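Local coordinates for protein bacteriohemerythrin (Methylococcus capsulatus, PDB 4XPX) that binds oxygen reversibly at a two-iron centre and may store it or deliver it to oxygen-requiring enzymes, at residues Ala8-Asn13 / Trp112-Ile117; Asp19-Ile24 / Lys119-Tyr124; Lys59-Glu64 / Ala78-Leu83; Lys30-Ala35 / Asp104-Val109. One frame throughout, in Å; residues are numbered along the deposited sequence.

Contact 1: Ala8-Asn13 / Trp112-Ile117; sequences AEFGTN and WLVNHI. With FE2 (Fe (II) ion), chain B.
Apolar contacts carry this meeting of Phe-10 with Val-114 and Ile-117, and no hydrogen bond passes between the segments. The Phe-10 ring reaches over helix 103-121 so that its far corner, CZ, lies 3.7 Å from CG1 of Val-114. Nearer the backbone, Phe-10 CB sits 3.9 Å from Ile-117 CG2, the two side chains crossing at about a right angle. That methyl stands anti to the backbone N of Ile-117, which carries it up against the main chain of the other segment, 3.4 Å from Phe-10 O. Thr-12 CG2 adds a looser touch on the same methyl. The N-terminal arm thus lies across the last helix of the hemerythrin four-helix bundle, and Phe-25 of helix 15-34 meets the Phe-10 ring edge-to-face. Metal coordination belongs to the inner side of the same helix: His-116 NE2 binds the iron of chain B at 2.2 Å, its ring covered on one face by Trp-112 CH2. The polar end of Thr-12 turns to Asp-18, with OG1 bonded to its OD1.

Contact 2: Asp19-Ile24 / Lys119-Tyr124; sequences DQHKTI and KVDKLY. With FE2 (Fe (II) ion), chain C; FE2 (Fe (II) ion), chain B.
His-21 and Asp-121 meet at an iron ion, in the non-haem diiron centre held inside the hemerythrin four-helix bundle. His-21, on helix 15-34, has the larger surface buried here; its NE2 binds the iron of chain C at 2.1 Å. Asp-121, on helix 103-121, arrives from the opposite direction and places OD2 on the same iron, also at 2.1 Å. The two ligand atoms, His-21 NE2 and Asp-121 OD2, are 2.8 Å apart, a closeness imposed by the shared metal and not a hydrogen bond. The carboxylate oxygen lies at the edge of the imidazole, and the two planes are only 6° apart. In Asp-121, CG is anti to the carbonyl carbon (chi1 -71°), which directs the carboxylate at the metals, and OD1 binds the iron of chain B, making this side chain a bridge between the ions. Water 1 spans the same pair of irons, whereas water 2 is a more distant ligand of the chain C iron alone. His-57 and Glu-61 complete the set around that iron. Tyr-124 touches His-21 more lightly, and its hydroxyl is hydrogen-bonded to Glu-61, the other bridging carboxylate. One face of the tyrosine ring is covered by the backbone of its own segment, with Asp-121 O 3.0 Å above the plane, over the ring centre.

Contact 3: Lys59-Glu64 / Ala78-Leu83; sequences KSEETE and AEHDKL. With FE2 (Fe (II) ion), chain B; FE2 (Fe (II) ion), chain C.
The segments 59-64 and 78-83, of helices 40-67 and 73-95, run antiparallel (159°), their axes 11.2 Å apart. His-80 spans the gap: NE2 binds the iron of chain B at 2.2 Å, while ND1 donates to Glu-62 OE2 over 2.7 Å, in the plane of the ring and with an N-H...O angle of 161°. The acceptor uses its anti lone pair. In this His-carboxylate hydrogen bond of the four-helix bundle's diiron site, second-shell Glu-62 positions first-shell His-80 and would be expected to make it a stronger donor to the metal. Glu-61 meets His-80 through the shared iron, its OE1 3.0 Å from NE2 without a hydrogen bond; OE2, partnered by Tyr-124, binds the iron of chain C. A glutamine at Glu-62 would probably weaken the grip on His-80, losing the negative charge that faces ND1 and leaving the ring less firmly oriented. Water 3 donates to both Glu-62 OE2 and Asp-81 OD1, mediating between two carboxylates whose oxygens are 4.4 Å apart; Asp-81 also has a salt bridge to Lys-77.

Contact 4: Lys30-Ala35 / Asp104-Val109; sequences KLHDTA and DTTRFV
Two antiparallel helices of the four-helix bundle, 15-34 and 103-121, pack here away from the irons, with short-segment axes 9.2 Å apart, and Thr-106 faces both Leu-31 and His-32. Its hydroxyl and methyl divide the work. OG1 lies in the plane of the His-32 ring and forms a nearly straight hydrogen bond, 2.8 Å from ND1, for which either atom could be the donor. CG2 points at the leucine, 3.6 Å from Leu-31 CG. With CG anti to its own backbone N (chi1 -178°), the histidine side chain crosses Thr-106 obliquely and presents ND1 to its hydroxyl. Arg-107 NH1 approaches another part of the ring's rim, near its plane, 4.2 Å from His-32 CE1, while Arg-107 NH2 forms a salt bridge to Asp-104 OD1. Replacing His-32 with a leucine would probably deprive the Thr-106 hydroxyl of its ND1 partner, with the weak bond to Gln-103 O a poor substitute. A single straight bond in the ring plane is likely to restrain the imidazole's rotation, yet it leaves the histidine's protonation undecided.

Contacts 2 and 3 both close on the diiron centre, and between them they supply both bridging carboxylates. Contact 1 adds His-116 to the iron of chain B, but its own meeting across the segments is apolar and buried. Contact 4 joins the same two helices as contact 2, 15-34 and 103-121, with centres about 19 Å apart on opposite sides of the chain's centre; it too is buried, in three of its four touching residues, but there metal ligands give way to a histidine-threonine bond. Helix 103-121 serves contacts 1, 2 and 4. Contact 3, on helices 40-67 and 73-95, is only partly buried, with a water-bridged carboxylate pair toward the surface, whereas the touching residues of contact 2 are all buried.

Contact 1: Ala8-Asn13 / Trp112-Ile117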
loop_
_atom_site.group_PDB
_atom_site.type_symbol
_atom_site.label_atom_id
_atom_site.label_comp_id
_atom_site.label_asym_id
_atom_site.label_seq_id
_atom_site.Cartn_x
_atom_site.Cartn_y
_atom_site.Cartn_z
ATOM N N ALA A 8 0.115 -5.655 17.119
ATOM C CA ALA A 8 1.354 -6.357 17.318
ATOM C C ALA A 8 2.179 -6.477 16.039
ATOM O O ALA A 8 3.407 -6.339 15.978
ATOM C CB ALA A 8 1.148 -7.775 17.890
ATOM N N GLU A 9 1.478 -6.812 14.928
ATOM C CA GLU A 9 2.225 -6.989 13.674
ATOM C C GLU A 9 2.619 -5.647 13.047
ATOM O O GLU A 9 3.691 -5.534 12.512
ATOM C CB GLU A 9 1.360 -7.761 12.682
ATOM C CG GLU A 9 1.093 -9.225 12.956
ATOM C CD GLU A 9 -0.282 -9.729 12.082
ATOM O OE1 GLU A 9 -1.414 -9.521 12.464
ATOM O OE2 GLU A 9 0.098 -10.205 11.076
ATOM N N PHE A 10 1.660 -4.674 13.110
ATOM C CA PHE A 10 1.742 -3.561 12.192
ATOM C C PHE A 10 1.662 -2.233 12.847
ATOM O O PHE A 10 1.839 -1.181 12.157
ATOM C CB PHE A 10 0.657 -3.638 11.113
ATOM C CG PHE A 10 0.726 -4.906 10.296
ATOM C CD1 PHE A 10 1.886 -5.246 9.638
ATOM C CD2 PHE A 10 -0.350 -5.749 10.213
ATOM C CE1 PHE A 10 1.960 -6.420 8.943
ATOM C CE2 PHE A 10 -0.255 -6.985 9.565
ATOM C CZ PHE A 10 0.923 -7.284 8.907
ATOM N N GLY A 11 1.406 -2.128 14.152
ATOM C CA GLY A 11 1.265 -0.821 14.761
ATOM C C GLY A 11 2.501 0.002 14.708
ATOM O O GLY A 11 3.553 -0.483 15.090
ATOM N N THR A 12 2.395 1.246 14.290
ATOM C CA THR A 12 3.491 2.177 14.142
ATOM C C THR A 12 3.607 3.151 15.256
ATOM O O THR A 12 4.613 3.897 15.308
ATOM C CB THR A 12 3.402 2.965 12.835
ATOM O OG1 THR A 12 2.269 3.824 12.896
ATOM C CG2 THR A 12 3.402 2.073 11.612
ATOM N N ASN A 13 2.690 3.278 16.066
ATOM C CA ASN A 13 2.474 4.285 17.102
ATOM C C ASN A 13 2.217 5.645 16.509
ATOM O O ASN A 13 2.299 6.668 17.266
ATOM C CB ASN A 13 3.666 4.339 18.058
ATOM C CG ASN A 13 3.377 5.148 19.306
ATOM O OD1 ASN A 13 2.239 5.204 19.774
ATOM N ND2 ASN A 13 4.407 5.783 19.854
ATOM N N TRP A 112 4.242 -7.140 -0.107
ATOM C CA TRP A 112 4.971 -5.884 -0.005
ATOM C C TRP A 112 4.592 -5.188 1.298
ATOM O O TRP A 112 5.498 -4.692 2.031
ATOM C CB TRP A 112 4.658 -5.009 -1.227
ATOM C CG TRP A 112 5.503 -3.783 -1.298
ATOM C CD1 TRP A 112 6.689 -3.661 -2.000
ATOM C CD2 TRP A 112 5.318 -2.560 -0.611
ATOM N NE1 TRP A 112 7.205 -2.436 -1.828
ATOM C CE2 TRP A 112 6.399 -1.720 -0.965
ATOM C CE3 TRP A 112 4.352 -2.041 0.214
ATOM C CZ2 TRP A 112 6.550 -0.421 -0.482
ATOM C CZ3 TRP A 112 4.466 -0.770 0.707
ATOM C CH2 TRP A 112 5.587 0.028 0.339
ATOM N N LEU A 113 3.308 -5.118 1.613
ATOM C CA LEU A 113 2.832 -4.402 2.792
ATOM C C LEU A 113 3.300 -5.082 4.073
ATOM O O LEU A 113 3.692 -4.365 5.035
ATOM C CB LEU A 113 1.320 -4.339 2.809
ATOM C CG LEU A 113 0.685 -3.408 1.712
ATOM C CD1 LEU A 113 -0.801 -3.745 1.577
ATOM C CD2 LEU A 113 0.884 -1.947 2.131
ATOM N N VAL A 114 3.194 -6.394 4.145
ATOM C CA VAL A 114 3.515 -7.092 5.371
ATOM C C VAL A 114 5.013 -7.021 5.673
ATOM O O VAL A 114 5.399 -7.218 6.836
ATOM C CB VAL A 114 2.926 -8.466 5.472
ATOM C CG1 VAL A 114 1.361 -8.368 5.352
ATOM C CG2 VAL A 114 3.507 -9.347 4.704
ATOM N N ASN A 115 5.860 -6.845 4.609
ATOM C CA ASN A 115 7.256 -6.541 4.882
ATOM C C ASN A 115 7.479 -5.061 5.179
ATOM O O ASN A 115 8.355 -4.711 5.969
ATOM C CB ASN A 115 8.137 -6.982 3.713
ATOM C CG ASN A 115 8.254 -8.490 3.606
ATOM O OD1 ASN A 115 8.973 -9.125 4.379
ATOM N ND2 ASN A 115 7.545 -9.073 2.647
ATOM N N HIS A 116 6.911 -4.171 4.372
ATOM C CA HIS A 116 7.243 -2.762 4.504
ATOM C C HIS A 116 6.769 -2.170 5.829
ATOM O O HIS A 116 7.480 -1.365 6.434
ATOM C CB HIS A 116 6.501 -1.980 3.380
ATOM C CG HIS A 116 6.808 -0.513 3.348
ATOM N ND1 HIS A 116 7.928 0.022 2.743
ATOM C CD2 HIS A 116 6.114 0.523 3.869
ATOM C CE1 HIS A 116 7.874 1.346 2.879
ATOM N NE2 HIS A 116 6.799 1.713 3.545
ATOM N N ILE A 117 5.562 -2.502 6.269
ATOM C CA ILE A 117 5.046 -1.835 7.445
ATOM C C ILE A 117 5.906 -2.139 8.683
ATOM O O ILE A 117 6.343 -1.237 9.378
ATOM C CB ILE A 117 3.550 -2.065 7.635
ATOM C CG1 ILE A 117 2.776 -1.413 6.501
ATOM C CG2 ILE A 117 3.116 -1.516 9.008
ATOM C CD1 ILE A 117 1.337 -1.873 6.399
HETATM FE FE FE2 B . 6.003 3.640 4.126
HETATM O O HOH W 1 3.948 2.836 3.574
#

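Contact 2: Asp19-Ile24 / Lys119-Tyr124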
loop_
_atom_site.group_PDB
_atom_site.type_symbol
_atom_site.label_atom_id
_atom_site.label_comp_id
_atom_site.label_asym_id
_atom_site.label_seq_id
_atom_site.Cartn_x
_atom_site.Cartn_y
_atom_site.Cartn_z
ATOM N N ASP A 19 -4.263 4.286 10.605
ATOM C CA ASP A 19 -5.573 4.372 9.982
ATOM C C ASP A 19 -5.510 4.175 8.487
ATOM O O ASP A 19 -6.353 3.439 7.892
ATOM C CB ASP A 19 -6.190 5.733 10.280
ATOM C CG ASP A 19 -6.656 5.858 11.708
ATOM O OD1 ASP A 19 -6.796 4.847 12.420
ATOM O OD2 ASP A 19 -6.793 7.053 12.125
ATOM N N GLN A 20 -4.522 4.791 7.847
ATOM C CA GLN A 20 -4.376 4.604 6.393
ATOM C C GLN A 20 -4.008 3.173 6.070
ATOM O O GLN A 20 -4.497 2.612 5.072
ATOM C CB GLN A 20 -3.325 5.614 5.814
ATOM C CG GLN A 20 -3.822 7.047 5.903
ATOM C CD GLN A 20 -2.818 8.039 5.368
ATOM O OE1 GLN A 20 -1.649 7.840 5.326
ATOM N NE2 GLN A 20 -3.351 9.127 4.808
ATOM N N HIS A 21 -3.161 2.549 6.897
ATOM C CA HIS A 21 -2.854 1.114 6.666
ATOM C C HIS A 21 -4.092 0.268 6.738
ATOM O O HIS A 21 -4.306 -0.657 5.940
ATOM C CB HIS A 21 -1.808 0.627 7.648
ATOM C CG HIS A 21 -0.465 1.250 7.434
ATOM N ND1 HIS A 21 0.489 1.353 8.428
ATOM C CD2 HIS A 21 0.110 1.799 6.307
ATOM C CE1 HIS A 21 1.584 1.909 7.885
ATOM N NE2 HIS A 21 1.395 2.219 6.609
ATOM N N LYS A 22 -4.958 0.536 7.749
ATOM C CA LYS A 22 -6.196 -0.266 7.876
ATOM C C LYS A 22 -7.059 -0.082 6.648
ATOM O O LYS A 22 -7.662 -1.098 6.144
ATOM C CB LYS A 22 -6.934 0.107 9.147
ATOM C CG LYS A 22 -6.243 -0.305 10.409
ATOM C CD LYS A 22 -6.916 0.302 11.608
ATOM C CE LYS A 22 -6.075 0.202 12.762
ATOM N NZ LYS A 22 -6.723 0.589 14.037
ATOM N N THR A 23 -7.162 1.149 6.091
ATOM C CA THR A 23 -7.911 1.315 4.854
ATOM C C THR A 23 -7.281 0.557 3.709
ATOM O O THR A 23 -8.010 -0.113 2.928
ATOM C CB THR A 23 -7.990 2.814 4.500
ATOM O OG1 THR A 23 -8.769 3.507 5.480
ATOM C CG2 THR A 23 -8.581 3.046 3.119
ATOM N N ILE A 24 -5.958 0.604 3.555
ATOM C CA ILE A 24 -5.291 -0.156 2.512
ATOM C C ILE A 24 -5.658 -1.632 2.625
ATOM O O ILE A 24 -5.959 -2.286 1.609
ATOM C CB ILE A 24 -3.794 0.098 2.530
ATOM C CG1 ILE A 24 -3.460 1.518 2.098
ATOM C CG2 ILE A 24 -3.076 -0.904 1.653
ATOM C CD1 ILE A 24 -2.062 1.984 2.399
ATOM N N LYS A 119 9.072 -3.392 8.822
ATOM C CA LYS A 119 10.513 -3.215 8.671
ATOM C C LYS A 119 10.910 -1.815 8.260
ATOM O O LYS A 119 12.135 -1.467 8.331
ATOM C CB LYS A 119 11.137 -4.243 7.703
ATOM C CG LYS A 119 10.896 -5.630 8.129
ATOM C CD LYS A 119 11.478 -6.751 7.519
ATOM C CE LYS A 119 10.902 -7.986 8.269
ATOM N NZ LYS A 119 9.759 -8.664 7.548
ATOM N N VAL A 120 9.939 -1.047 7.744
ATOM C CA VAL A 120 10.246 0.278 7.227
ATOM C C VAL A 120 9.379 1.303 7.946
ATOM O O VAL A 120 9.895 2.243 8.551
ATOM C CB VAL A 120 10.078 0.352 5.665
ATOM C CG1 VAL A 120 10.582 1.704 5.168
ATOM C CG2 VAL A 120 10.817 -0.788 5.003
ATOM N N ASP A 121 8.050 1.160 7.939
ATOM C CA ASP A 121 7.206 2.144 8.590
ATOM C C ASP A 121 7.391 2.181 10.088
ATOM O O ASP A 121 7.393 3.269 10.690
ATOM C CB ASP A 121 5.709 1.938 8.266
ATOM C CG ASP A 121 5.327 2.292 6.853
ATOM O OD1 ASP A 121 6.119 2.960 6.151
ATOM O OD2 ASP A 121 4.193 1.882 6.481
ATOM N N LYS A 122 7.502 1.048 10.770
ATOM C CA LYS A 122 7.621 1.114 12.204
ATOM C C LYS A 122 8.786 1.979 12.605
ATOM O O LYS A 122 8.803 2.548 13.759
ATOM C CB LYS A 122 7.731 -0.272 12.851
ATOM C CG LYS A 122 6.400 -0.982 12.960
ATOM C CD LYS A 122 6.619 -2.342 13.718
ATOM C CE LYS A 122 5.334 -3.137 13.747
ATOM N NZ LYS A 122 5.500 -4.214 14.793
ATOM N N LEU A 123 9.835 2.033 11.826
ATOM C CA LEU A 123 11.045 2.782 12.198
ATOM C C LEU A 123 10.766 4.264 12.329
ATOM O O LEU A 123 11.561 4.964 13.050
ATOM C CB LEU A 123 12.147 2.580 11.187
ATOM C CG LEU A 123 12.596 1.128 11.072
ATOM C CD1 LEU A 123 13.741 0.987 10.068
ATOM C CD2 LEU A 123 12.999 0.497 12.363
ATOM N N TYR A 124 9.725 4.835 11.710
ATOM C CA TYR A 124 9.460 6.246 11.898
ATOM C C TYR A 124 8.658 6.575 13.140
ATOM O O TYR A 124 8.393 7.723 13.401
ATOM C CB TYR A 124 8.821 6.937 10.642
ATOM C CG TYR A 124 7.497 6.390 10.177
ATOM C CD1 TYR A 124 6.414 6.208 11.024
ATOM C CD2 TYR A 124 7.295 6.128 8.812
ATOM C CE1 TYR A 124 5.189 5.737 10.558
ATOM C CE2 TYR A 124 6.114 5.623 8.352
ATOM C CZ TYR A 124 5.062 5.407 9.194
ATOM O OH TYR A 124 3.855 4.865 8.806
HETATM FE FE FE2 C . 2.817 2.841 5.204
HETATM FE FE FE2 B . 6.003 3.640 4.126
HETATM O O HOH W 1 3.948 2.836 3.574
HETATM O O HOH W 2 2.189 0.898 3.735
#

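Contact 3: Lys59-Glu64 / Ala78-Leu83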
loop_
_atom_site.group_PDB
_atom_site.type_symbol
_atom_site.label_atom_id
_atom_site.label_comp_id
_atom_site.label_asym_id
_atom_site.label_seq_id
_atom_site.Cartn_x
_atom_site.Cartn_y
_atom_site.Cartn_z
ATOM N N LYS A 59 2.397 9.704 0.096
ATOM C CA LYS A 59 2.597 11.161 0.167
ATOM C C LYS A 59 2.415 11.623 1.581
ATOM O O LYS A 59 3.136 12.556 2.031
ATOM C CB LYS A 59 1.679 11.854 -0.807
ATOM C CG LYS A 59 2.032 11.719 -2.229
ATOM C CD LYS A 59 0.952 12.450 -3.059
ATOM C CE LYS A 59 1.201 12.310 -4.534
ATOM N NZ LYS A 59 -0.041 13.001 -5.056
ATOM N N SER A 60 1.446 11.087 2.287
ATOM C CA SER A 60 1.217 11.499 3.654
ATOM C C SER A 60 2.387 11.169 4.546
ATOM O O SER A 60 2.869 12.035 5.344
ATOM C CB SER A 60 -0.021 10.813 4.203
ATOM O OG SER A 60 -1.228 11.082 3.488
ATOM N N GLU A 61 2.891 9.943 4.458
ATOM C CA GLU A 61 4.056 9.556 5.236
ATOM C C GLU A 61 5.258 10.431 4.816
ATOM O O GLU A 61 6.043 10.878 5.716
ATOM C CB GLU A 61 4.467 8.100 4.977
ATOM C CG GLU A 61 3.543 7.074 5.619
ATOM C CD GLU A 61 4.097 5.661 5.471
ATOM O OE1 GLU A 61 5.075 5.486 4.769
ATOM O OE2 GLU A 61 3.484 4.749 6.129
ATOM N N GLU A 62 5.463 10.639 3.553
ATOM C CA GLU A 62 6.663 11.375 3.090
ATOM C C GLU A 62 6.620 12.790 3.560
ATOM O O GLU A 62 7.689 13.338 3.964
ATOM C CB GLU A 62 6.753 11.305 1.570
ATOM C CG GLU A 62 7.133 9.922 1.097
ATOM C CD GLU A 62 6.842 9.657 -0.365
ATOM O OE1 GLU A 62 6.768 10.660 -1.177
ATOM O OE2 GLU A 62 6.750 8.475 -0.802
ATOM N N THR A 63 5.492 13.456 3.514
ATOM C CA THR A 63 5.409 14.837 3.966
ATOM C C THR A 63 5.762 14.907 5.408
ATOM O O THR A 63 6.560 15.841 5.832
ATOM C CB THR A 63 3.998 15.407 3.717
ATOM O OG1 THR A 63 3.695 15.392 2.313
ATOM C CG2 THR A 63 3.864 16.808 4.250
ATOM N N GLU A 64 5.265 14.030 6.237
ATOM C CA GLU A 64 5.569 14.063 7.646
ATOM C C GLU A 64 7.012 13.729 7.918
ATOM O O GLU A 64 7.671 14.423 8.742
ATOM C CB GLU A 64 4.624 13.131 8.377
ATOM C CG GLU A 64 3.182 13.532 8.455
ATOM C CD GLU A 64 2.925 14.932 8.907
ATOM O OE1 GLU A 64 3.403 15.164 10.003
ATOM O OE2 GLU A 64 2.340 15.799 8.173
ATOM N N ALA A 78 12.341 6.024 -1.423
ATOM C CA ALA A 78 12.763 5.159 -2.551
ATOM C C ALA A 78 12.010 3.871 -2.583
ATOM O O ALA A 78 11.664 3.362 -3.669
ATOM C CB ALA A 78 14.259 4.975 -2.515
ATOM N N GLU A 79 11.740 3.264 -1.424
ATOM C CA GLU A 79 10.922 2.045 -1.383
ATOM C C GLU A 79 9.531 2.297 -1.915
ATOM O O GLU A 79 8.982 1.531 -2.720
ATOM C CB GLU A 79 10.852 1.435 0.000
ATOM C CG GLU A 79 12.189 1.121 0.656
ATOM C CD GLU A 79 13.136 0.206 -0.069
ATOM O OE1 GLU A 79 12.698 -0.531 -0.978
ATOM O OE2 GLU A 79 14.416 0.236 0.243
ATOM N N HIS A 80 8.921 3.373 -1.463
ATOM C CA HIS A 80 7.575 3.776 -1.978
ATOM C C HIS A 80 7.614 3.934 -3.471
ATOM O O HIS A 80 6.718 3.416 -4.200
ATOM C CB HIS A 80 7.130 5.093 -1.390
ATOM C CG HIS A 80 6.818 5.054 0.063
ATOM N ND1 HIS A 80 6.527 6.214 0.743
ATOM C CD2 HIS A 80 6.652 4.068 0.980
ATOM C CE1 HIS A 80 6.223 5.894 2.003
ATOM N NE2 HIS A 80 6.264 4.574 2.165
ATOM N N ASP A 81 8.618 4.667 -3.991
ATOM C CA ASP A 81 8.624 5.020 -5.417
ATOM C C ASP A 81 8.801 3.768 -6.259
ATOM O O ASP A 81 8.153 3.712 -7.367
ATOM C CB ASP A 81 9.675 6.042 -5.680
ATOM C CG ASP A 81 9.318 7.454 -5.131
ATOM O OD1 ASP A 81 8.175 7.764 -4.856
ATOM O OD2 ASP A 81 10.219 8.282 -5.053
ATOM N N LYS A 82 9.509 2.774 -5.804
ATOM C CA LYS A 82 9.610 1.550 -6.631
ATOM C C LYS A 82 8.234 0.862 -6.673
ATOM O O LYS A 82 7.863 0.375 -7.762
ATOM C CB LYS A 82 10.666 0.619 -6.054
ATOM C CG LYS A 82 12.108 0.943 -6.343
ATOM C CD LYS A 82 12.450 0.804 -7.768
ATOM C CE LYS A 82 14.025 1.103 -7.933
ATOM N NZ LYS A 82 14.270 0.993 -9.428
ATOM N N LEU A 83 7.488 0.816 -5.574
ATOM C CA LEU A 83 6.165 0.235 -5.613
ATOM C C LEU A 83 5.244 1.011 -6.509
ATOM O O LEU A 83 4.448 0.387 -7.297
ATOM C CB LEU A 83 5.582 0.044 -4.236
ATOM C CG LEU A 83 4.235 -0.690 -4.285
ATOM C CD1 LEU A 83 4.323 -2.133 -4.713
ATOM C CD2 LEU A 83 3.465 -0.590 -3.031
HETATM FE FE FE2 B . 6.003 3.640 4.126
HETATM FE FE FE2 C . 2.817 2.841 5.204
HETATM O O HOH W 3 5.862 7.626 -3.253
HETATM O O HOH W 1 3.948 2.836 3.574
HETATM O O HOH W 2 2.189 0.898 3.735
#

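Contact 4: Lys30-Ala35 / Asp104-Val109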
loop_
_atom_site.group_PDB
_atom_site.type_symbol
_atom_site.label_atom_id
_atom_site.label_comp_id
_atom_site.label_asym_id
_atom_site.label_seq_id
_atom_site.Cartn_x
_atom_site.Cartn_y
_atom_site.Cartn_z
ATOM N N LYS A 30 -10.916 -6.246 -0.640
ATOM C CA LYS A 30 -11.961 -6.151 -1.641
ATOM C C LYS A 30 -11.429 -6.543 -2.984
ATOM O O LYS A 30 -12.120 -7.330 -3.729
ATOM C CB LYS A 30 -12.573 -4.779 -1.683
ATOM C CG LYS A 30 -13.429 -4.419 -0.541
ATOM C CD LYS A 30 -13.916 -3.005 -0.638
ATOM C CE LYS A 30 -14.832 -2.520 0.516
ATOM N NZ LYS A 30 -15.804 -3.565 0.886
ATOM N N LEU A 31 -10.290 -6.049 -3.373
ATOM C CA LEU A 31 -9.731 -6.404 -4.668
ATOM C C LEU A 31 -9.446 -7.883 -4.741
ATOM O O LEU A 31 -9.710 -8.524 -5.818
ATOM C CB LEU A 31 -8.428 -5.624 -4.912
ATOM C CG LEU A 31 -7.787 -5.852 -6.305
ATOM C CD1 LEU A 31 -8.684 -5.552 -7.465
ATOM C CD2 LEU A 31 -6.491 -5.038 -6.395
ATOM N N HIS A 32 -9.039 -8.469 -3.709
ATOM C CA HIS A 32 -8.622 -9.888 -3.672
ATOM C C HIS A 32 -9.759 -10.806 -3.995
ATOM O O HIS A 32 -9.596 -11.783 -4.748
ATOM C CB HIS A 32 -8.040 -10.237 -2.300
ATOM C CG HIS A 32 -7.548 -11.646 -2.193
ATOM N ND1 HIS A 32 -6.524 -12.140 -2.973
ATOM C CD2 HIS A 32 -7.940 -12.669 -1.397
ATOM C CE1 HIS A 32 -6.307 -13.405 -2.662
ATOM N NE2 HIS A 32 -7.152 -13.752 -1.708
ATOM N N ASP A 33 -10.955 -10.398 -3.358
ATOM C CA ASP A 33 -12.204 -11.121 -3.599
ATOM C C ASP A 33 -12.648 -10.958 -5.012
ATOM O O ASP A 33 -13.021 -11.952 -5.717
ATOM C CB ASP A 33 -13.232 -10.670 -2.566
ATOM C CG ASP A 33 -12.971 -11.196 -1.180
ATOM O OD1 ASP A 33 -12.165 -12.120 -0.935
ATOM O OD2 ASP A 33 -13.655 -10.612 -0.319
ATOM N N THR A 34 -12.642 -9.793 -5.521
ATOM C CA THR A 34 -13.069 -9.537 -6.894
ATOM C C THR A 34 -12.148 -10.183 -7.892
ATOM O O THR A 34 -12.587 -10.609 -9.046
ATOM C CB THR A 34 -13.236 -8.035 -7.041
ATOM O OG1 THR A 34 -14.096 -7.507 -5.993
ATOM C CG2 THR A 34 -13.790 -7.700 -8.400
ATOM N N ALA A 35 -10.869 -10.310 -7.579
ATOM C CA ALA A 35 -9.874 -10.884 -8.461
ATOM C C ALA A 35 -10.062 -12.395 -8.655
ATOM O O ALA A 35 -9.372 -12.956 -9.550
ATOM C CB ALA A 35 -8.476 -10.558 -7.986
ATOM N N ASP A 104 -2.701 -13.497 -7.561
ATOM C CA ASP A 104 -1.270 -13.268 -7.359
ATOM C C ASP A 104 -0.945 -11.803 -7.303
ATOM O O ASP A 104 0.027 -11.412 -6.609
ATOM C CB ASP A 104 -0.461 -13.886 -8.496
ATOM C CG ASP A 104 -0.423 -15.364 -8.461
ATOM O OD1 ASP A 104 -1.166 -16.029 -7.785
ATOM O OD2 ASP A 104 0.525 -15.875 -9.129
ATOM N N THR A 105 -1.734 -10.949 -7.959
ATOM C CA THR A 105 -1.493 -9.537 -7.876
ATOM C C THR A 105 -1.717 -9.045 -6.454
ATOM O O THR A 105 -0.902 -8.296 -5.865
ATOM C CB THR A 105 -2.482 -8.758 -8.803
ATOM O OG1 THR A 105 -2.588 -9.425 -10.072
ATOM C CG2 THR A 105 -2.050 -7.306 -8.888
ATOM N N THR A 106 -2.865 -9.446 -5.859
ATOM C CA THR A 106 -3.165 -9.032 -4.476
ATOM C C THR A 106 -2.258 -9.685 -3.488
ATOM O O THR A 106 -1.864 -8.998 -2.507
ATOM C CB THR A 106 -4.632 -9.273 -4.192
ATOM O OG1 THR A 106 -4.992 -10.546 -4.652
ATOM C CG2 THR A 106 -5.490 -8.212 -4.846
ATOM N N ARG A 107 -1.832 -10.942 -3.685
ATOM C CA ARG A 107 -0.815 -11.485 -2.765
ATOM C C ARG A 107 0.496 -10.767 -2.878
ATOM O O ARG A 107 1.203 -10.640 -1.841
ATOM C CB ARG A 107 -0.641 -12.978 -2.956
ATOM C CG ARG A 107 -1.707 -13.830 -2.332
ATOM C CD ARG A 107 -1.376 -15.299 -2.385
ATOM N NE ARG A 107 -1.484 -15.800 -3.742
ATOM C CZ ARG A 107 -2.668 -16.389 -4.185
ATOM N NH1 ARG A 107 -3.636 -16.572 -3.450
ATOM N NH2 ARG A 107 -2.728 -16.749 -5.453
ATOM N N PHE A 108 0.884 -10.245 -4.029
ATOM C CA PHE A 108 2.111 -9.460 -4.127
ATOM C C PHE A 108 1.970 -8.202 -3.298
ATOM O O PHE A 108 2.888 -7.825 -2.540
ATOM C CB PHE A 108 2.451 -9.144 -5.586
ATOM C CG PHE A 108 3.515 -8.079 -5.668
ATOM C CD1 PHE A 108 4.851 -8.398 -5.326
ATOM C CD2 PHE A 108 3.190 -6.769 -5.901
ATOM C CE1 PHE A 108 5.807 -7.340 -5.262
ATOM C CE2 PHE A 108 4.154 -5.774 -5.886
ATOM C CZ PHE A 108 5.455 -6.081 -5.545
ATOM N N VAL A 109 0.864 -7.463 -3.461
ATOM C CA VAL A 109 0.657 -6.257 -2.688
ATOM C C VAL A 109 0.683 -6.594 -1.183
ATOM O O VAL A 109 1.321 -5.867 -0.403
ATOM C CB VAL A 109 -0.627 -5.519 -3.127
ATOM C CG1 VAL A 109 -0.886 -4.326 -2.226
ATOM C CG2 VAL A 109 -0.511 -5.072 -4.553
#